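B-agarase (Saccharophagus degradans, PDB 4BQ2) hydrolyses the beta-1,4 linkages of agarose as a family 50 exo-beta-agarase, probably releasing short neoagaro-oligosaccharides from chain ends. Local coordinates at residues 377-382 with 719-724; 674-679 with 729-734; 249-254 with 277-282. One frame throughout, in Å; residues are numbered along the deposited sequence.

Contact 1 of 3, residues 377-382 with 719-724; sequences SFYSAN and GFVDVT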
ATOM      1  N   SER A 377      18.372  -4.340  -9.964  1.00 18.47           N
ATOM      2  CA  SER A 377      17.056  -4.513 -10.569  1.00 17.80           C
ATOM      3  C   SER A 377      17.055  -5.697 -11.530  1.00 17.87           C
ATOM      4  O   SER A 377      17.475  -5.579 -12.695  1.00 18.82           O
ATOM      5  CB  SER A 377      16.595  -3.229 -11.300  1.00 18.71           C
ATOM      6  OG  SER A 377      15.329  -3.502 -11.903  1.00 17.76           O
ATOM      7  N   PHE A 378      16.585  -6.839 -11.044  1.00 17.85           N
ATOM      8  CA  PHE A 378      16.424  -8.014 -11.890  1.00 18.67           C
ATOM      9  C   PHE A 378      15.410  -7.771 -13.028  1.00 17.55           C
ATOM     10  O   PHE A 378      15.622  -8.219 -14.163  1.00 17.17           O
ATOM     11  CB  PHE A 378      16.045  -9.229 -11.052  1.00 19.12           C
ATOM     12  CG  PHE A 378      17.185  -9.743 -10.222  1.00 20.54           C
ATOM     13  CD1 PHE A 378      18.133 -10.612 -10.782  1.00 20.61           C
ATOM     14  CD2 PHE A 378      17.326  -9.349  -8.890  1.00 21.14           C
ATOM     15  CE1 PHE A 378      19.202 -11.073 -10.002  1.00 22.23           C
ATOM     16  CE2 PHE A 378      18.385  -9.814  -8.120  1.00 21.66           C
ATOM     17  CZ  PHE A 378      19.318 -10.667  -8.680  1.00 21.48           C
ATOM     18  N   TYR A 379      14.331  -7.056 -12.724  1.00 15.39           N
ATOM     19  CA  TYR A 379      13.341  -6.697 -13.771  1.00 16.05           C
ATOM     20  C   TYR A 379      14.017  -5.935 -14.928  1.00 15.90           C
ATOM     21  O   TYR A 379      13.843  -6.275 -16.100  1.00 17.09           O
ATOM     22  CB  TYR A 379      12.173  -5.878 -13.165  1.00 16.19           C
ATOM     23  CG  TYR A 379      11.075  -5.529 -14.150  1.00 16.64           C
ATOM     24  CD1 TYR A 379      10.046  -6.417 -14.418  1.00 16.41           C
ATOM     25  CD2 TYR A 379      11.068  -4.298 -14.813  1.00 17.37           C
ATOM     26  CE1 TYR A 379       9.037  -6.104 -15.320  1.00 16.38           C
ATOM     27  CE2 TYR A 379      10.064  -3.976 -15.723  1.00 18.20           C
ATOM     28  CZ  TYR A 379       9.057  -4.889 -15.972  1.00 17.81           C
ATOM     29  OH  TYR A 379       8.066  -4.568 -16.870  1.00 18.39           O
ATOM     30  N   SER A 380      14.788  -4.907 -14.602  1.00 16.21           N
ATOM     31  CA  SER A 380      15.506  -4.138 -15.632  1.00 17.43           C
ATOM     32  C   SER A 380      16.455  -5.040 -16.450  1.00 18.16           C
ATOM     33  O   SER A 380      16.482  -4.972 -17.704  1.00 17.79           O
ATOM     34  CB  SER A 380      16.257  -2.968 -14.994  1.00 18.49           C
ATOM     35  OG  SER A 380      16.764  -2.094 -15.987  1.00 21.45           O
ATOM     36  N   ALA A 381      17.168  -5.927 -15.751  1.00 17.39           N
ATOM     37  CA  ALA A 381      18.065  -6.879 -16.396  1.00 17.49           C
ATOM     38  C   ALA A 381      17.258  -7.770 -17.339  1.00 16.76           C
ATOM     39  O   ALA A 381      17.677  -8.027 -18.449  1.00 17.35           O
ATOM     40  CB  ALA A 381      18.836  -7.701 -15.342  1.00 18.20           C
ATOM     41  N   ASN A 382      16.073  -8.199 -16.917  1.00 16.50           N
ATOM     42  CA  ASN A 382      15.249  -9.049 -17.769  1.00 16.28           C
ATOM     43  C   ASN A 382      14.724  -8.301 -19.000  1.00 16.07           C
ATOM     44  O   ASN A 382      14.527  -8.912 -20.050  1.00 16.75           O
ATOM     45  CB  ASN A 382      14.106  -9.712 -16.957  1.00 15.56           C
ATOM     46  CG  ASN A 382      14.617 -10.768 -15.975  1.00 16.92           C
ATOM     47  OD1 ASN A 382      15.649 -11.422 -16.227  1.00 17.73           O
ATOM     48  ND2 ASN A 382      13.919 -10.933 -14.842  1.00 15.59           N
ATOM     49  N   GLY A 719       1.891  -7.318  -8.970  1.00 14.75           N
ATOM     50  CA  GLY A 719       2.102  -6.926 -10.378  1.00 14.64           C
ATOM     51  C   GLY A 719       1.043  -7.462 -11.323  1.00 14.86           C
ATOM     52  O   GLY A 719       0.420  -8.496 -11.047  1.00 14.49           O
ATOM     53  N   PHE A 720       0.823  -6.735 -12.420  1.00 14.26           N
ATOM     54  CA  PHE A 720       0.251  -7.341 -13.635  1.00 14.12           C
ATOM     55  C   PHE A 720       1.321  -8.139 -14.395  1.00 13.38           C
ATOM     56  O   PHE A 720       0.992  -9.001 -15.193  1.00 13.79           O
ATOM     57  CB  PHE A 720      -0.395  -6.264 -14.534  1.00 14.35           C
ATOM     58  CG  PHE A 720      -1.868  -6.108 -14.297  1.00 13.73           C
ATOM     59  CD1 PHE A 720      -2.351  -5.741 -13.046  1.00 14.35           C
ATOM     60  CD2 PHE A 720      -2.781  -6.380 -15.324  1.00 13.82           C
ATOM     61  CE1 PHE A 720      -3.729  -5.597 -12.833  1.00 14.50           C
ATOM     62  CE2 PHE A 720      -4.145  -6.254 -15.107  1.00 14.22           C
ATOM     63  CZ  PHE A 720      -4.631  -5.865 -13.860  1.00 13.97           C
ATOM     64  N   VAL A 721       2.586  -7.861 -14.122  1.00 13.93           N
ATOM     65  CA  VAL A 721       3.692  -8.680 -14.685  1.00 14.57           C
ATOM     66  C   VAL A 721       4.604  -9.114 -13.569  1.00 15.08           C
ATOM     67  O   VAL A 721       4.702  -8.428 -12.547  1.00 14.94           O
ATOM     68  CB  VAL A 721       4.513  -7.922 -15.775  1.00 14.85           C
ATOM     69  CG1 VAL A 721       3.613  -7.481 -16.947  1.00 15.55           C
ATOM     70  CG2 VAL A 721       5.283  -6.719 -15.207  1.00 13.86           C
ATOM     71  N   ASP A 722       5.326 -10.220 -13.775  1.00 14.56           N
ATOM     72  CA  ASP A 722       6.285 -10.675 -12.776  1.00 15.35           C
ATOM     73  C   ASP A 722       7.712 -10.114 -13.021  1.00 15.20           C
ATOM     74  O   ASP A 722       7.896  -9.217 -13.865  1.00 14.56           O
ATOM     75  CB  ASP A 722       6.205 -12.213 -12.673  1.00 15.20           C
ATOM     76  CG  ASP A 722       6.861 -12.938 -13.831  1.00 16.31           C
ATOM     77  OD1 ASP A 722       7.438 -12.305 -14.770  1.00 14.89           O
ATOM     78  OD2 ASP A 722       6.831 -14.210 -13.771  1.00 16.07           O
ATOM     79  N   VAL A 723       8.710 -10.605 -12.281  1.00 14.43           N
ATOM     80  CA  VAL A 723      10.087 -10.073 -12.370  1.00 14.17           C
ATOM     81  C   VAL A 723      10.721 -10.294 -13.755  1.00 14.44           C
ATOM     82  O   VAL A 723      11.663  -9.587 -14.135  1.00 14.64           O
ATOM     83  CB  VAL A 723      10.979 -10.656 -11.238  1.00 14.66           C
ATOM     84  CG1 VAL A 723      11.219 -12.131 -11.479  1.00 13.54           C
ATOM     85  CG2 VAL A 723      12.300  -9.900 -11.096  1.00 13.96           C
ATOM     86  N   THR A 724      10.215 -11.270 -14.509  1.00 14.95           N
ATOM     87  CA  THR A 724      10.693 -11.534 -15.868  1.00 16.23           C
ATOM     88  C   THR A 724       9.963 -10.715 -16.955  1.00 16.56           C
ATOM     89  O   THR A 724      10.157 -10.953 -18.182  1.00 16.02           O
ATOM     90  CB  THR A 724      10.599 -13.031 -16.207  1.00 17.99           C
ATOM     91  OG1 THR A 724       9.231 -13.399 -16.367  1.00 16.52           O
ATOM     92  CG2 THR A 724      11.225 -13.883 -15.096  1.00 17.49           C
TER

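Contact 2 of 3, residues 674-679 with 729-734; sequences ADRGEM and QEMVDA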
ATOM      1  N   ALA A 674      -5.903 -17.221 -10.346  1.00 16.48           N
ATOM      2  CA  ALA A 674      -7.302 -17.116 -10.819  1.00 16.24           C
ATOM      3  C   ALA A 674      -8.195 -16.400  -9.820  1.00 16.39           C
ATOM      4  O   ALA A 674      -9.056 -15.585 -10.196  1.00 14.99           O
ATOM      5  CB  ALA A 674      -7.904 -18.474 -11.164  1.00 16.20           C
ATOM      6  N   ASP A 675      -8.023 -16.735  -8.548  1.00 18.49           N
ATOM      7  CA  ASP A 675      -8.785 -16.036  -7.502  1.00 17.87           C
ATOM      8  C   ASP A 675      -8.385 -14.543  -7.456  1.00 17.00           C
ATOM      9  O   ASP A 675      -9.236 -13.690  -7.189  1.00 16.64           O
ATOM     10  CB  ASP A 675      -8.565 -16.747  -6.167  1.00 18.32           C
ATOM     11  CG  ASP A 675      -9.523 -16.264  -5.050  1.00 19.19           C
ATOM     12  OD1 ASP A 675     -10.701 -16.016  -5.316  1.00 19.84           O
ATOM     13  OD2 ASP A 675      -9.078 -16.138  -3.896  1.00 19.73           O
ATOM     14  N   ARG A 676      -7.115 -14.218  -7.718  1.00 15.99           N
ATOM     15  CA  ARG A 676      -6.698 -12.806  -7.799  1.00 16.08           C
ATOM     16  C   ARG A 676      -7.549 -12.102  -8.835  1.00 15.65           C
ATOM     17  O   ARG A 676      -8.049 -10.984  -8.580  1.00 13.52           O
ATOM     18  CB  ARG A 676      -5.239 -12.624  -8.244  1.00 17.83           C
ATOM     19  CG  ARG A 676      -4.148 -12.818  -7.216  1.00 19.16           C
ATOM     20  CD  ARG A 676      -2.829 -12.558  -7.963  1.00 19.19           C
ATOM     21  NE  ARG A 676      -2.364 -11.166  -7.964  1.00 16.58           N
ATOM     22  CZ  ARG A 676      -1.517 -10.627  -8.844  1.00 16.24           C
ATOM     23  NH1 ARG A 676      -1.021 -11.351  -9.851  1.00 15.88           N
ATOM     24  NH2 ARG A 676      -1.103  -9.364  -8.684  1.00 15.09           N
ATOM     25  N   GLY A 677      -7.728 -12.770  -9.984  1.00 14.92           N
ATOM     26  CA  GLY A 677      -8.541 -12.218 -11.085  1.00 15.31           C
ATOM     27  C   GLY A 677     -10.004 -12.022 -10.707  1.00 16.72           C
ATOM     28  O   GLY A 677     -10.616 -10.956 -10.974  1.00 15.26           O
ATOM     29  N   GLU A 678     -10.589 -13.036 -10.066  1.00 16.21           N
ATOM     30  CA  GLU A 678     -11.958 -12.871  -9.530  1.00 18.03           C
ATOM     31  C   GLU A 678     -12.116 -11.718  -8.540  1.00 16.59           C
ATOM     32  O   GLU A 678     -13.040 -10.917  -8.652  1.00 16.56           O
ATOM     33  CB  GLU A 678     -12.428 -14.184  -8.895  1.00 22.07           C
ATOM     34  CG  GLU A 678     -12.664 -15.261  -9.958  1.00 27.54           C
ATOM     35  CD  GLU A 678     -13.748 -14.875 -10.964  1.00 34.60           C
ATOM     36  OE1 GLU A 678     -14.741 -14.223 -10.558  1.00 38.37           O
ATOM     37  OE2 GLU A 678     -13.625 -15.212 -12.175  1.00 40.89           O
ATOM     38  N   MET A 679     -11.193 -11.612  -7.589  1.00 16.06           N
ATOM     39  CA  MET A 679     -11.241 -10.544  -6.611  1.00 16.31           C
ATOM     40  C   MET A 679     -11.044  -9.164  -7.260  1.00 16.31           C
ATOM     41  O   MET A 679     -11.639  -8.181  -6.810  1.00 16.51           O
ATOM     42  CB  MET A 679     -10.243 -10.806  -5.498  1.00 16.44           C
ATOM     43  CG  MET A 679     -10.650 -12.073  -4.679  1.00 17.00           C
ATOM     44  SD  MET A 679      -9.509 -12.459  -3.341  1.00 17.79           S
ATOM     45  CE  MET A 679      -9.573 -11.007  -2.288  1.00 17.01           C
ATOM     46  N   GLN A 729      -1.580 -13.746 -16.891  1.00 16.55           N
ATOM     47  CA  GLN A 729      -2.743 -13.761 -17.783  1.00 17.15           C
ATOM     48  C   GLN A 729      -4.065 -13.687 -17.056  1.00 16.46           C
ATOM     49  O   GLN A 729      -5.038 -13.157 -17.596  1.00 15.31           O
ATOM     50  CB  GLN A 729      -2.737 -14.986 -18.714  1.00 19.93           C
ATOM     51  CG  GLN A 729      -1.659 -14.929 -19.809  1.00 27.68           C
ATOM     52  CD  GLN A 729      -1.928 -13.886 -20.907  1.00 33.79           C
ATOM     53  OE1 GLN A 729      -3.049 -13.370 -21.065  1.00 38.43           O
ATOM     54  NE2 GLN A 729      -0.883 -13.569 -21.679  1.00 39.87           N
ATOM     55  N   GLU A 730      -4.126 -14.232 -15.838  1.00 16.44           N
ATOM     56  CA  GLU A 730      -5.366 -14.120 -15.021  1.00 17.02           C
ATOM     57  C   GLU A 730      -5.706 -12.648 -14.751  1.00 16.08           C
ATOM     58  O   GLU A 730      -6.877 -12.279 -14.681  1.00 17.57           O
ATOM     59  CB  GLU A 730      -5.213 -14.868 -13.676  1.00 16.95           C
ATOM     60  CG  GLU A 730      -4.934 -16.375 -13.877  1.00 17.69           C
ATOM     61  CD  GLU A 730      -3.468 -16.704 -14.106  1.00 17.35           C
ATOM     62  OE1 GLU A 730      -2.617 -15.789 -14.272  1.00 17.61           O
ATOM     63  OE2 GLU A 730      -3.140 -17.905 -14.114  1.00 18.75           O
ATOM     64  N   MET A 731      -4.685 -11.812 -14.578  1.00 16.16           N
ATOM     65  CA  MET A 731      -4.925 -10.385 -14.279  1.00 15.79           C
ATOM     66  C   MET A 731      -5.320  -9.641 -15.571  1.00 16.10           C
ATOM     67  O   MET A 731      -6.263  -8.813 -15.584  1.00 15.91           O
ATOM     68  CB  MET A 731      -3.693  -9.749 -13.611  1.00 16.10           C
ATOM     69  CG  MET A 731      -3.391 -10.233 -12.184  1.00 16.06           C
ATOM     70  SD  MET A 731      -4.854 -10.335 -11.101  1.00 18.21           S
ATOM     71  CE  MET A 731      -5.426  -8.654 -11.179  1.00 16.36           C
ATOM     72  N   VAL A 732      -4.637  -9.979 -16.660  1.00 15.24           N
ATOM     73  CA  VAL A 732      -5.013  -9.451 -17.981  1.00 15.71           C
ATOM     74  C   VAL A 732      -6.487  -9.728 -18.306  1.00 16.06           C
ATOM     75  O   VAL A 732      -7.245  -8.824 -18.680  1.00 16.18           O
ATOM     76  CB  VAL A 732      -4.154 -10.038 -19.100  1.00 15.99           C
ATOM     77  CG1 VAL A 732      -4.690  -9.590 -20.466  1.00 16.99           C
ATOM     78  CG2 VAL A 732      -2.698  -9.607 -18.947  1.00 16.96           C
ATOM     79  N   ASP A 733      -6.897 -10.973 -18.160  1.00 15.75           N
ATOM     80  CA  ASP A 733      -8.276 -11.293 -18.455  1.00 15.70           C
ATOM     81  C   ASP A 733      -9.241 -10.504 -17.585  1.00 15.85           C
ATOM     82  O   ASP A 733     -10.226  -9.970 -18.105  1.00 16.92           O
ATOM     83  CB  ASP A 733      -8.525 -12.776 -18.325  1.00 16.64           C
ATOM     84  CG  ASP A 733      -9.838 -13.156 -18.900  1.00 16.84           C
ATOM     85  OD1 ASP A 733      -9.916 -13.257 -20.122  1.00 17.41           O
ATOM     86  OD2 ASP A 733     -10.799 -13.295 -18.132  1.00 18.34           O
ATOM     87  N   ALA A 734      -8.938 -10.394 -16.279  1.00 15.45           N
ATOM     88  CA  ALA A 734      -9.819  -9.669 -15.353  1.00 15.75           C
ATOM     89  C   ALA A 734      -9.903  -8.208 -15.753  1.00 14.91           C
ATOM     90  O   ALA A 734     -10.984  -7.629 -15.767  1.00 16.31           O
ATOM     91  CB  ALA A 734      -9.344  -9.829 -13.904  1.00 15.43           C
TER

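Contact 3 of 3, residues 249-254 with 277-282; sequences GWLAGP and EGYPYF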
ATOM      1  N   GLY A 249     -11.967   7.930 -24.050  1.00 17.11           N
ATOM      2  CA  GLY A 249     -13.347   8.133 -23.623  1.00 17.10           C
ATOM      3  C   GLY A 249     -14.305   7.252 -24.404  1.00 19.07           C
ATOM      4  O   GLY A 249     -13.875   6.461 -25.253  1.00 20.86           O
ATOM      5  N   TRP A 250     -15.606   7.413 -24.146  1.00 20.78           N
ATOM      6  CA  TRP A 250     -16.637   6.546 -24.737  1.00 23.43           C
ATOM      7  C   TRP A 250     -17.188   7.246 -25.981  1.00 24.80           C
ATOM      8  O   TRP A 250     -17.851   8.289 -25.871  1.00 23.21           O
ATOM      9  CB  TRP A 250     -17.745   6.248 -23.704  1.00 25.38           C
ATOM     10  CG  TRP A 250     -18.782   5.209 -24.116  1.00 28.53           C
ATOM     11  CD1 TRP A 250     -20.152   5.391 -24.174  1.00 31.25           C
ATOM     12  CD2 TRP A 250     -18.549   3.842 -24.509  1.00 29.01           C
ATOM     13  NE1 TRP A 250     -20.766   4.218 -24.572  1.00 32.59           N
ATOM     14  CE2 TRP A 250     -19.815   3.256 -24.775  1.00 30.82           C
ATOM     15  CE3 TRP A 250     -17.397   3.044 -24.639  1.00 31.52           C
ATOM     16  CZ2 TRP A 250     -19.965   1.910 -25.185  1.00 33.37           C
ATOM     17  CZ3 TRP A 250     -17.551   1.696 -25.035  1.00 34.73           C
ATOM     18  CH2 TRP A 250     -18.833   1.151 -25.313  1.00 31.88           C
ATOM     19  N   LEU A 251     -16.850   6.706 -27.154  1.00 26.42           N
ATOM     20  CA  LEU A 251     -17.286   7.275 -28.437  1.00 32.38           C
ATOM     21  C   LEU A 251     -18.792   7.410 -28.561  1.00 33.86           C
ATOM     22  O   LEU A 251     -19.262   8.396 -29.128  1.00 33.20           O
ATOM     23  CB  LEU A 251     -16.800   6.445 -29.632  1.00 33.68           C
ATOM     24  CG  LEU A 251     -15.696   6.874 -30.597  1.00 39.54           C
ATOM     25  CD1 LEU A 251     -15.699   5.927 -31.796  1.00 39.50           C
ATOM     26  CD2 LEU A 251     -15.815   8.319 -31.069  1.00 37.22           C
ATOM     27  N   ALA A 252     -19.540   6.422 -28.049  1.00 33.61           N
ATOM     28  CA  ALA A 252     -20.986   6.395 -28.234  1.00 38.57           C
ATOM     29  C   ALA A 252     -21.659   7.619 -27.589  1.00 44.27           C
ATOM     30  O   ALA A 252     -22.657   8.147 -28.099  1.00 44.84           O
ATOM     31  CB  ALA A 252     -21.581   5.087 -27.734  1.00 37.03           C
ATOM     32  N   GLY A 253     -21.084   8.106 -26.493  1.00 45.43           N
ATOM     33  CA  GLY A 253     -21.502   9.392 -25.961  1.00 43.44           C
ATOM     34  C   GLY A 253     -22.573   9.263 -24.901  1.00 42.59           C
ATOM     35  O   GLY A 253     -22.665   8.235 -24.241  1.00 43.57           O
ATOM     36  N   PRO A 254     -23.381  10.310 -24.722  1.00 42.06           N
ATOM     37  CA  PRO A 254     -23.385  11.527 -25.531  1.00 39.92           C
ATOM     38  C   PRO A 254     -22.135  12.383 -25.311  1.00 35.25           C
ATOM     39  O   PRO A 254     -21.476  12.275 -24.270  1.00 35.33           O
ATOM     40  CB  PRO A 254     -24.611  12.273 -25.015  1.00 42.03           C
ATOM     41  CG  PRO A 254     -24.668  11.897 -23.567  1.00 46.23           C
ATOM     42  CD  PRO A 254     -24.133  10.485 -23.465  1.00 45.65           C
ATOM     43  N   GLU A 277     -12.022  16.111 -25.696  1.00 16.62           N
ATOM     44  CA  GLU A 277     -12.961  16.266 -26.820  1.00 18.14           C
ATOM     45  C   GLU A 277     -14.434  16.178 -26.404  1.00 18.87           C
ATOM     46  O   GLU A 277     -15.343  16.305 -27.254  1.00 19.42           O
ATOM     47  CB  GLU A 277     -12.671  15.221 -27.873  1.00 18.58           C
ATOM     48  CG  GLU A 277     -11.270  15.313 -28.409  1.00 19.10           C
ATOM     49  CD  GLU A 277     -11.035  14.380 -29.579  1.00 20.66           C
ATOM     50  OE1 GLU A 277     -11.622  13.269 -29.636  1.00 22.08           O
ATOM     51  OE2 GLU A 277     -10.232  14.780 -30.433  1.00 21.29           O
ATOM     52  N   GLY A 278     -14.681  15.935 -25.122  1.00 18.38           N
ATOM     53  CA  GLY A 278     -16.051  15.985 -24.606  1.00 17.38           C
ATOM     54  C   GLY A 278     -16.701  14.626 -24.402  1.00 18.75           C
ATOM     55  O   GLY A 278     -17.913  14.537 -24.121  1.00 18.78           O
ATOM     56  N   TYR A 279     -15.926  13.544 -24.542  1.00 18.63           N
ATOM     57  CA  TYR A 279     -16.502  12.176 -24.386  1.00 17.34           C
ATOM     58  C   TYR A 279     -16.415  11.744 -22.948  1.00 16.01           C
ATOM     59  O   TYR A 279     -15.421  12.073 -22.262  1.00 16.46           O
ATOM     60  CB  TYR A 279     -15.797  11.153 -25.283  1.00 18.22           C
ATOM     61  CG  TYR A 279     -15.957  11.456 -26.738  1.00 19.37           C
ATOM     62  CD1 TYR A 279     -17.076  11.006 -27.438  1.00 20.52           C
ATOM     63  CD2 TYR A 279     -14.994  12.197 -27.422  1.00 19.76           C
ATOM     64  CE1 TYR A 279     -17.236  11.307 -28.786  1.00 21.41           C
ATOM     65  CE2 TYR A 279     -15.136  12.496 -28.781  1.00 20.47           C
ATOM     66  CZ  TYR A 279     -16.259  12.045 -29.452  1.00 22.18           C
ATOM     67  OH  TYR A 279     -16.396  12.349 -30.783  1.00 23.79           O
ATOM     68  N   PRO A 280     -17.460  11.060 -22.443  1.00 15.38           N
ATOM     69  CA  PRO A 280     -17.404  10.656 -21.049  1.00 15.78           C
ATOM     70  C   PRO A 280     -16.179   9.754 -20.837  1.00 16.41           C
ATOM     71  O   PRO A 280     -15.823   8.982 -21.741  1.00 15.35           O
ATOM     72  CB  PRO A 280     -18.711   9.869 -20.844  1.00 17.22           C
ATOM     73  CG  PRO A 280     -19.642  10.353 -21.934  1.00 16.89           C
ATOM     74  CD  PRO A 280     -18.752  10.714 -23.086  1.00 15.70           C
ATOM     75  N   TYR A 281     -15.555   9.876 -19.672  1.00 15.08           N
ATOM     76  CA  TYR A 281     -14.300   9.180 -19.391  1.00 16.61           C
ATOM     77  C   TYR A 281     -14.312   8.580 -17.979  1.00 16.23           C
ATOM     78  O   TYR A 281     -14.912   9.138 -17.056  1.00 16.12           O
ATOM     79  CB  TYR A 281     -13.118  10.169 -19.581  1.00 15.25           C
ATOM     80  CG  TYR A 281     -11.706   9.589 -19.394  1.00 15.99           C
ATOM     81  CD1 TYR A 281     -11.052   8.931 -20.430  1.00 15.49           C
ATOM     82  CD2 TYR A 281     -11.040   9.730 -18.180  1.00 16.21           C
ATOM     83  CE1 TYR A 281      -9.763   8.433 -20.268  1.00 15.32           C
ATOM     84  CE2 TYR A 281      -9.755   9.213 -17.988  1.00 15.92           C
ATOM     85  CZ  TYR A 281      -9.130   8.567 -19.027  1.00 16.35           C
ATOM     86  OH  TYR A 281      -7.852   8.071 -18.835  1.00 15.62           O
ATOM     87  N   PHE A 282     -13.604   7.462 -17.808  1.00 16.29           N
ATOM     88  CA  PHE A 282     -13.531   6.736 -16.538  1.00 16.00           C
ATOM     89  C   PHE A 282     -12.113   6.134 -16.495  1.00 16.68           C
ATOM     90  O   PHE A 282     -11.670   5.471 -17.451  1.00 16.74           O
ATOM     91  CB  PHE A 282     -14.631   5.664 -16.433  1.00 17.29           C
ATOM     92  CG  PHE A 282     -14.659   4.939 -15.096  1.00 18.00           C
ATOM     93  CD1 PHE A 282     -13.900   3.775 -14.897  1.00 18.98           C
ATOM     94  CD2 PHE A 282     -15.448   5.402 -14.053  1.00 18.68           C
ATOM     95  CE1 PHE A 282     -13.926   3.109 -13.675  1.00 19.66           C
ATOM     96  CE2 PHE A 282     -15.487   4.751 -12.820  1.00 18.93           C
ATOM     97  CZ  PHE A 282     -14.719   3.596 -12.622  1.00 18.50           C
TER

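Contact 1 of 3, residues 377-382 with 719-724
Asn382 and Val723 make the one hydrogen bond between residues 377-382 and 719-724. Asn382 ND2 donates to Val723 O at 2.7 Å, and the N-H points almost straight at the oxygen (170°). The oxygen lies in the amide plane of Asn382, but the donor sits well above the carbonyl plane of Val723. Phe207 O is a second acceptor for ND2, and Arg385 bonds to OD1, so the amide is fixed at both ends. Val723 O also receives a CA-H...O contact from Tyr379 CA at 3.4 Å.

The apolar contacts are few. Val723 CG2 meets Phe378 CB at 3.8 Å. The Tyr379 side chain crosses that of Val721 at about a right angle, with CE1 3.8 Å from CG2. Its CG is anti to the backbone N (chi1 -177°), which carries the ring along the loop. Asp722 O lies at the ring edge, in plane, and the hydroxyl bonds to Trp399.

Within the loop, Asp722 OD1 accepts from Thr724 N, an Asx turn, and from Thr724 OG1 through its syn lone pair. Asp722 OD2 bonds to His660, and Val723 N to a bound glycerol. Val723 O thus takes both the Asn382 amide and the Tyr379 CA-H; Asp722 keeps the loop turned.

Contact 2 of 3, residues 674-679 with 729-734
Met731 reaches across to Arg676 and Gly677 where helices 674-679 and 729-734 pack side by side. Met731 CG lies over one face of the Arg676 guanidinium, offset toward the rim, 3.5 Å from Arg676 NH1. The two side chains cross at about a right angle. A bend at chi2 (-45°) turns the methionine chain, so that Met731 SD rests 3.7 Å from Arg676 CB. Met731 SD is also 3.9 Å from Gly677 N.

The CA atoms of Gly677 and Ala734 are the nearest pair, 5.1 Å apart. Ala734 CB touches Gly677 O at 3.4 Å. Gly677 CA lies 4.0 Å from Glu730 O, and the helices come close at this glycine. At the more open side, Glu730 CG packs 3.8 Å from Ala674 N through its methylene groups. The two segments run nearly parallel, with axes 8.1 Å apart at a crossing angle of -21°.

The second shell sets the arginine. Its NE donates to Ile655 O and its NH2 to Gly719 O, while Tyr728 makes a cation-pi contact. These partners hold the guanidinium in place beside Met731, and its buried charge is probably balanced in part by the carbonyls and the ring.

Further out, Arg676 and Met731 both lie on Trp698 of strand 693-699. Met731 and Ala734 also touch Tyr680, later on helix 673-688. The helix pair is therefore packed against a strand of the mixed sheet, with helix 729-739 alongside helix 673-688.

Contact 3 of 3, residues 249-254 with 277-282
Gly249 and Trp250 meet Pro280 and its two tyrosine neighbours in a loop-to-strand contact. The loop 249-254 precedes strand 263-267 and packs on the start of strand 280-287, in the mixed sheet of the catalytic module. The contact is partly buried.

A single backbone hydrogen bond joins the segments. Trp250 N donates to Pro280 O at 2.9 Å, nearly along the C=O axis. Gly249 CA comes within 3.2 Å of Pro280 O. With no side chain, Gly249 lies directly against this oxygen and Tyr279 CB. Gly249 N also lies at the edge of the Tyr281 ring, in its plane, 3.9 Å from Tyr281 CD1.

Tyr279 and Pro280 supply most of the side-chain contact. With CG anti to the carbonyl carbon (chi1 -63°), the Tyr279 ring is turned to the loop, and Tyr279 CD1 comes 3.2 Å from Trp250 O. That oxygen approaches the ring obliquely, as does Leu251 O. The Leu251 side chain lies side by side with the tyrosine, pointing the same way, and Leu251 CD2 is 4.0 Å from Tyr279 CE1. The tyrosine hydroxyl bonds to Lys255.

Pro254, which follows a cis peptide bond, closes the far end. Pro254 O is 3.4 Å from Pro280 CD. The Trp250 ring turns away from the strand and meets Tyr743, from helix 742-746 near the C terminus. Tyr743 also touches Tyr281, whose hydroxyl bonds to Thr413 O.

The loop thus presents several carbonyl oxygens to the carbon atoms of a ring and a proline. Pro254 O is buried by the contact without a hydrogen-bond partner. Attachment rests on one directed backbone bond and close van der Waals packing.

How the contacts relate
From the N terminus, contact 3 comes first. It ties the loop before strand 263-267 to strand 280-287, closing a span of 22 residues that holds strands 263-267 and 270-274. It is complete before the others begin. Contact 1 then ties helix 378-387 to the loop after strand 693-699, spanning 336 residues. Contact 2 opens inside that span and closes beyond it, tying helix 673-688 to helix 729-739, so contacts 1 and 2 cross. They also meet at Arg676 and Gly719, and Phe720 packs on helix 729-739. Contact 3 stands apart, its nearest atoms about 11 Å from contact 2 and about 13 Å from contact 1.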